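Long-range contacts in DynF (Micromonospora chersina, PDB 6UBL), which is of unknown function but belongs to the dynemicin (enediyne) biosynthesis pathway and holds a palmitic acid inside a beta barrel: residues 13-18 and 65-70; 23-28 and 203-208. All blocks are in the same frame, centred on the assembly; numbering follows the deposited sequence.

Contact 1. Residues 13-18 and 65-70; sequences VQTEGV and RVVRSP. With PLM (palmitic acid), chain C.
V13 and T15 run alongside S69 and V67, their CA atoms 5.9 Å apart for V13 and S69, so that an irregular loop lies over the end of strand 54-68, on the outer wall of the DynF beta barrel. No direct backbone bond joins the two segments. Water 1 does so instead, donating to the carbonyl oxygens of Q14 and R68, 2.8 Å from R68 O. The type II turn from T15 to V18, closed by V18 N on T15 O, folds the loop back so that V13, T15 and V18 all meet V67. V67 spreads its two methyls between them: CG1 takes the T15 methyl, with T15 CG2 at 3.9 Å, and also V13 CG1, while CG2 abuts the carbonyl oxygen of Q14, 3.4 Å from Q14 O, and faces V18 CG1 at 4.1 Å. The side chains of T15 and V18 each cross V67 at nearly a right angle. V13 has CG1 anti to its own N (chi1 173°), which brings this methyl onto the chain just past V67, 3.6 Å from S69 N. Strand 81-92 flanks the contact: N84 OD1 accepts a bond from V13 N, and Y82 lies against the V13 side chain. V66 and R68 turn to the other side of the strand, toward the palmitic acid in the barrel. There a salt bridge from R68 NE to D38 OD2 and a bond from NH1 to E34 O hold the guanidinium; O2 of the palmitic acid lies at its edge, near its plane. The nearest approach to the fatty acid head is through carbon, R68 CD standing 3.4 Å from O2, while V66 CG1 comes to 3.6 Å from O1.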
loop_
_atom_site.group_PDB
_atom_site.type_symbol
_atom_site.label_atom_id
_atom_site.label_comp_id
_atom_site.label_asym_id
_atom_site.label_seq_id
_atom_site.Cartn_x
_atom_site.Cartn_y
_atom_site.Cartn_z
ATOM N N VAL A 13 17.263 6.763 -3.433
ATOM C CA VAL A 13 18.017 7.140 -4.623
ATOM C C VAL A 13 18.739 8.448 -4.329
ATOM O O VAL A 13 18.144 9.381 -3.784
ATOM C CB VAL A 13 17.084 7.307 -5.836
ATOM C CG1 VAL A 13 17.841 7.869 -7.022
ATOM C CG2 VAL A 13 16.428 5.971 -6.192
ATOM N N GLN A 14 20.012 8.515 -4.705
ATOM C CA GLN A 14 20.823 9.693 -4.438
ATOM C C GLN A 14 20.415 10.846 -5.341
ATOM O O GLN A 14 20.103 10.656 -6.522
ATOM C CB GLN A 14 22.293 9.368 -4.667
ATOM C CG GLN A 14 23.212 10.574 -4.630
ATOM C CD GLN A 14 24.650 10.190 -4.322
ATOM O OE1 GLN A 14 24.908 9.363 -3.445
ATOM N NE2 GLN A 14 25.595 10.785 -5.046
ATOM N N THR A 15 20.420 12.053 -4.776
ATOM C CA THR A 15 20.191 13.266 -5.550
ATOM C C THR A 15 21.455 14.095 -5.698
ATOM O O THR A 15 21.554 14.891 -6.631
ATOM C CB THR A 15 19.123 14.166 -4.913
ATOM O OG1 THR A 15 19.558 14.616 -3.635
ATOM C CG2 THR A 15 17.801 13.421 -4.773
ATOM N N GLU A 16 22.398 13.982 -4.761
ATOM C CA GLU A 16 23.619 14.769 -4.853
ATOM C C GLU A 16 24.329 14.477 -6.165
ATOM O O GLU A 16 24.506 13.316 -6.545
ATOM C CB GLU A 16 24.548 14.428 -3.685
ATOM C CG GLU A 16 24.217 15.172 -2.420
ATOM C CD GLU A 16 24.513 16.652 -2.532
ATOM O OE1 GLU A 16 25.303 17.044 -3.423
ATOM O OE2 GLU A 16 23.951 17.431 -1.737
ATOM N N GLY A 17 24.726 15.538 -6.859
ATOM C CA GLY A 17 25.407 15.414 -8.131
ATOM C C GLY A 17 24.526 15.045 -9.303
ATOM O O GLY A 17 25.053 14.819 -10.401
ATOM N N VAL A 18 23.217 14.936 -9.105
ATOM C CA VAL A 18 22.281 14.549 -10.156
ATOM C C VAL A 18 21.638 15.813 -10.723
ATOM O O VAL A 18 21.022 16.576 -9.956
ATOM C CB VAL A 18 21.216 13.584 -9.623
ATOM C CG1 VAL A 18 20.281 13.156 -10.741
ATOM C CG2 VAL A 18 21.888 12.374 -8.972
ATOM N N ARG A 65 8.753 16.571 -8.706
ATOM C CA ARG A 65 10.184 16.445 -8.968
ATOM C C ARG A 65 10.568 15.023 -8.570
ATOM O O ARG A 65 10.376 14.621 -7.411
ATOM C CB ARG A 65 10.959 17.507 -8.199
ATOM C CG ARG A 65 10.573 18.937 -8.644
ATOM C CD ARG A 65 11.388 20.022 -7.959
ATOM N NE ARG A 65 12.800 19.830 -8.251
ATOM C CZ ARG A 65 13.720 19.610 -7.325
ATOM N NH1 ARG A 65 13.397 19.610 -6.043
ATOM N NH2 ARG A 65 14.978 19.411 -7.683
ATOM N N VAL A 66 11.081 14.257 -9.536
ATOM C CA VAL A 66 11.342 12.833 -9.361
ATOM C C VAL A 66 12.790 12.574 -9.746
ATOM O O VAL A 66 13.181 12.811 -10.895
ATOM C CB VAL A 66 10.405 11.966 -10.216
ATOM C CG1 VAL A 66 10.758 10.493 -10.082
ATOM C CG2 VAL A 66 8.937 12.220 -9.840
ATOM N N VAL A 67 13.592 12.092 -8.795
ATOM C CA VAL A 67 14.968 11.704 -9.097
ATOM C C VAL A 67 14.988 10.261 -9.587
ATOM O O VAL A 67 14.277 9.386 -9.057
ATOM C CB VAL A 67 15.901 11.892 -7.886
ATOM C CG1 VAL A 67 15.485 11.023 -6.726
ATOM C CG2 VAL A 67 17.345 11.583 -8.297
ATOM N N ARG A 68 15.800 10.015 -10.609
ATOM C CA ARG A 68 16.015 8.693 -11.171
ATOM C C ARG A 68 17.425 8.221 -10.848
ATOM O O ARG A 68 18.391 8.992 -10.939
ATOM C CB ARG A 68 15.849 8.694 -12.688
ATOM C CG ARG A 68 14.421 8.816 -13.184
ATOM C CD ARG A 68 14.333 8.914 -14.720
ATOM N NE ARG A 68 14.636 10.243 -15.225
ATOM C CZ ARG A 68 15.827 10.649 -15.642
ATOM N NH1 ARG A 68 16.869 9.825 -15.649
ATOM N NH2 ARG A 68 15.981 11.898 -16.078
ATOM N N SER A 69 17.547 6.944 -10.498
ATOM C CA SER A 69 18.850 6.316 -10.384
ATOM C C SER A 69 19.427 6.181 -11.785
ATOM O O SER A 69 18.704 6.305 -12.780
ATOM C CB SER A 69 18.693 4.917 -9.787
ATOM O OG SER A 69 18.054 4.025 -10.708
ATOM N N PRO A 70 20.716 5.881 -11.906
ATOM C CA PRO A 70 21.223 5.433 -13.206
ATOM C C PRO A 70 20.483 4.165 -13.602
ATOM O O PRO A 70 20.056 3.378 -12.752
ATOM C CB PRO A 70 22.713 5.159 -12.947
ATOM C CG PRO A 70 22.818 4.962 -11.461
ATOM C CD PRO A 70 21.754 5.843 -10.858
HETATM C C1 PLM C . 10.296 9.507 -14.037
HETATM O O1 PLM C . 10.517 10.727 -13.624
HETATM O O2 PLM C . 10.904 8.988 -14.937
HETATM C C2 PLM C . 9.193 8.814 -13.302
HETATM C C3 PLM C . 7.910 9.591 -13.162
HETATM C C4 PLM C . 6.913 8.733 -12.445
HETATM C C5 PLM C . 5.928 9.473 -11.620
HETATM C C6 PLM C . 5.019 8.541 -10.855
HETATM C C7 PLM C . 3.593 9.021 -10.893
HETATM C C8 PLM C . 3.469 10.482 -10.540
HETATM C C9 PLM C . 3.905 10.809 -9.138
HETATM C CA PLM C . 2.753 10.790 -8.172
HETATM C CB PLM C . 1.912 12.047 -8.277
HETATM C CC PLM C . 1.444 12.524 -6.935
HETATM C CD PLM C . -0.022 12.322 -6.663
HETATM C CE PLM C . -0.279 12.162 -5.187
HETATM C CF PLM C . -1.680 12.450 -4.742
HETATM C CG PLM C . -1.839 12.290 -3.273
HETATM O O HOH W 1 20.548 9.131 -9.167
#

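Contact 2. Residues 23-28 and 203-208; sequences AGAPVV and GGYLKP
A23 and Y205 bring their CA atoms to 4.5 Å, where the loop between strands 20-21 and 37-50 passes the end of barrel strand 193-205. This is the tight part of the contact. A23 N donates to L206 O at 2.8 Å, a nearly straight bond at the hydrogen (165°), though the donor stands well above the carbonyl plane. Beside it Y205 CB is pressed to 3.4 Å from A23 N, and the A23 methyl rests on the backbone, 3.6 Å from Y205 O. The ring of Y205 then reaches along the loop, its CD2-CE2 side meeting A25 and V27. A25 O comes obliquely to within 3.6 Å of CD2, and the V27 methyl CG2 also approaches obliquely, 3.8 Å from CE2. V27 has CG1 anti to its N (chi1 -180°), leaving CG2, beside that N, to meet the ring. At the far end of the ring, water 2 donates to both Y205 OH and P26 O, and D38 shares a hydrogen bond with the same hydroxyl. The solvent side is looser: exposed K207 lays its chain past A23, CG 4.0 Å from A23 CB, and bends so that NZ turns back toward that methyl, and the pyrrolidine of exposed P26 turns from the strand. Replacing Y205 with an alanine would probably open a gap beside A25 and V27 and leave D38 and water 2 without their hydroxyl partner. One backbone bond and the Y205 ring carbons thus hold the loop, while the hydroxyl reaches it through water 2 and binds D38 of strand 37-50.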
loop_
_atom_site.group_PDB
_atom_site.type_symbol
_atom_site.label_atom_id
_atom_site.label_comp_id
_atom_site.label_asym_id
_atom_site.label_seq_id
_atom_site.Cartn_x
_atom_site.Cartn_y
_atom_site.Cartn_z
ATOM N N ALA A 23 12.176 21.816 -19.110
ATOM C CA ALA A 23 11.668 21.967 -20.469
ATOM C C ALA A 23 12.795 22.259 -21.452
ATOM O O ALA A 23 13.723 23.017 -21.154
ATOM C CB ALA A 23 10.643 23.103 -20.520
ATOM N N GLY A 24 12.686 21.667 -22.643
ATOM C CA GLY A 24 13.721 21.782 -23.649
ATOM C C GLY A 24 14.408 20.446 -23.840
ATOM O O GLY A 24 14.786 20.066 -24.953
ATOM N N ALA A 25 14.559 19.724 -22.741
ATOM C CA ALA A 25 15.198 18.421 -22.775
ATOM C C ALA A 25 14.318 17.426 -23.525
ATOM O O ALA A 25 13.109 17.354 -23.267
ATOM C CB ALA A 25 15.442 17.932 -21.353
ATOM N N PRO A 26 14.873 16.650 -24.454
ATOM C CA PRO A 26 14.043 15.698 -25.194
ATOM C C PRO A 26 13.655 14.522 -24.314
ATOM O O PRO A 26 14.349 14.173 -23.355
ATOM C CB PRO A 26 14.965 15.243 -26.328
ATOM C CG PRO A 26 16.330 15.273 -25.697
ATOM C CD PRO A 26 16.308 16.479 -24.762
ATOM N N VAL A 27 12.509 13.936 -24.642
ATOM C CA VAL A 27 12.079 12.644 -24.127
ATOM C C VAL A 27 12.238 11.671 -25.287
ATOM O O VAL A 27 11.459 11.708 -26.248
ATOM C CB VAL A 27 10.630 12.698 -23.632
ATOM C CG1 VAL A 27 10.197 11.349 -23.087
ATOM C CG2 VAL A 27 10.478 13.777 -22.563
ATOM N N VAL A 28 13.255 10.821 -25.222
ATOM C CA VAL A 28 13.575 9.887 -26.298
ATOM C C VAL A 28 12.933 8.544 -25.968
ATOM O O VAL A 28 13.294 7.937 -24.945
ATOM C CB VAL A 28 15.098 9.728 -26.435
ATOM C CG1 VAL A 28 15.452 8.891 -27.651
ATOM C CG2 VAL A 28 15.779 11.093 -26.482
ATOM N N GLY A 203 2.202 15.325 -17.267
ATOM C CA GLY A 203 2.470 16.275 -18.325
ATOM C C GLY A 203 3.877 16.095 -18.852
ATOM O O GLY A 203 4.367 14.968 -18.974
ATOM N N GLY A 204 4.545 17.205 -19.157
ATOM C CA GLY A 204 5.916 17.153 -19.646
ATOM C C GLY A 204 6.853 17.973 -18.783
ATOM O O GLY A 204 6.488 18.415 -17.686
ATOM N N TYR A 205 8.079 18.158 -19.257
ATOM C CA TYR A 205 9.043 18.931 -18.490
ATOM C C TYR A 205 8.592 20.384 -18.383
ATOM O O TYR A 205 8.028 20.959 -19.325
ATOM C CB TYR A 205 10.430 18.895 -19.135
ATOM C CG TYR A 205 11.168 17.594 -18.928
ATOM C CD1 TYR A 205 11.480 17.146 -17.653
ATOM C CD2 TYR A 205 11.592 16.843 -20.007
ATOM C CE1 TYR A 205 12.168 15.959 -17.465
ATOM C CE2 TYR A 205 12.283 15.668 -19.839
ATOM C CZ TYR A 205 12.571 15.225 -18.561
ATOM O OH TYR A 205 13.265 14.055 -18.414
ATOM N N LEU A 206 8.849 20.981 -17.225
ATOM C CA LEU A 206 8.488 22.364 -16.964
ATOM C C LEU A 206 9.712 23.273 -16.982
ATOM O O LEU A 206 10.854 22.833 -16.803
ATOM C CB LEU A 206 7.826 22.459 -15.590
ATOM C CG LEU A 206 6.566 21.606 -15.479
ATOM C CD1 LEU A 206 6.073 21.573 -14.042
ATOM C CD2 LEU A 206 5.497 22.131 -16.416
ATOM N N LYS A 207 9.456 24.553 -17.220
ATOM C CA LYS A 207 10.456 25.570 -16.962
ATOM C C LYS A 207 10.532 25.824 -15.457
ATOM O O LYS A 207 9.527 25.690 -14.751
ATOM C CB LYS A 207 10.070 26.870 -17.661
ATOM C CG LYS A 207 10.041 26.809 -19.181
ATOM C CD LYS A 207 9.592 28.142 -19.758
ATOM C CE LYS A 207 9.788 28.198 -21.268
ATOM N NZ LYS A 207 9.193 27.048 -21.994
ATOM N N PRO A 208 11.704 26.215 -14.942
ATOM C CA PRO A 208 11.784 26.540 -13.507
ATOM C C PRO A 208 10.723 27.527 -13.053
ATOM O O PRO A 208 10.189 27.382 -11.946
ATOM C CB PRO A 208 13.211 27.080 -13.342
ATOM C CG PRO A 208 13.989 26.426 -14.456
ATOM C CD PRO A 208 13.021 26.281 -15.606
HETATM O O HOH W 2 14.709 12.968 -20.596
#

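Both contacts lay loops from the N-terminal part of the chain against ends of barrel strands, and strand 37-50 runs beside each. Contact 1 is partly buried and built on branched aliphatic side chains, with a water as its polar bridge; contact 2 lies at the surface and relies on a direct backbone bond and a tyrosine ring. Their centres are about 16 Å apart, yet they meet at D38, whose carboxylate takes the salt bridge of R68 through OD2 and the hydroxyl of Y205 through OD1. R68 NH2 and Y205 OH pack at 4.2 Å. R68 touches the palmitic acid, whereas the Y205 side chain remains about 6 Å from it.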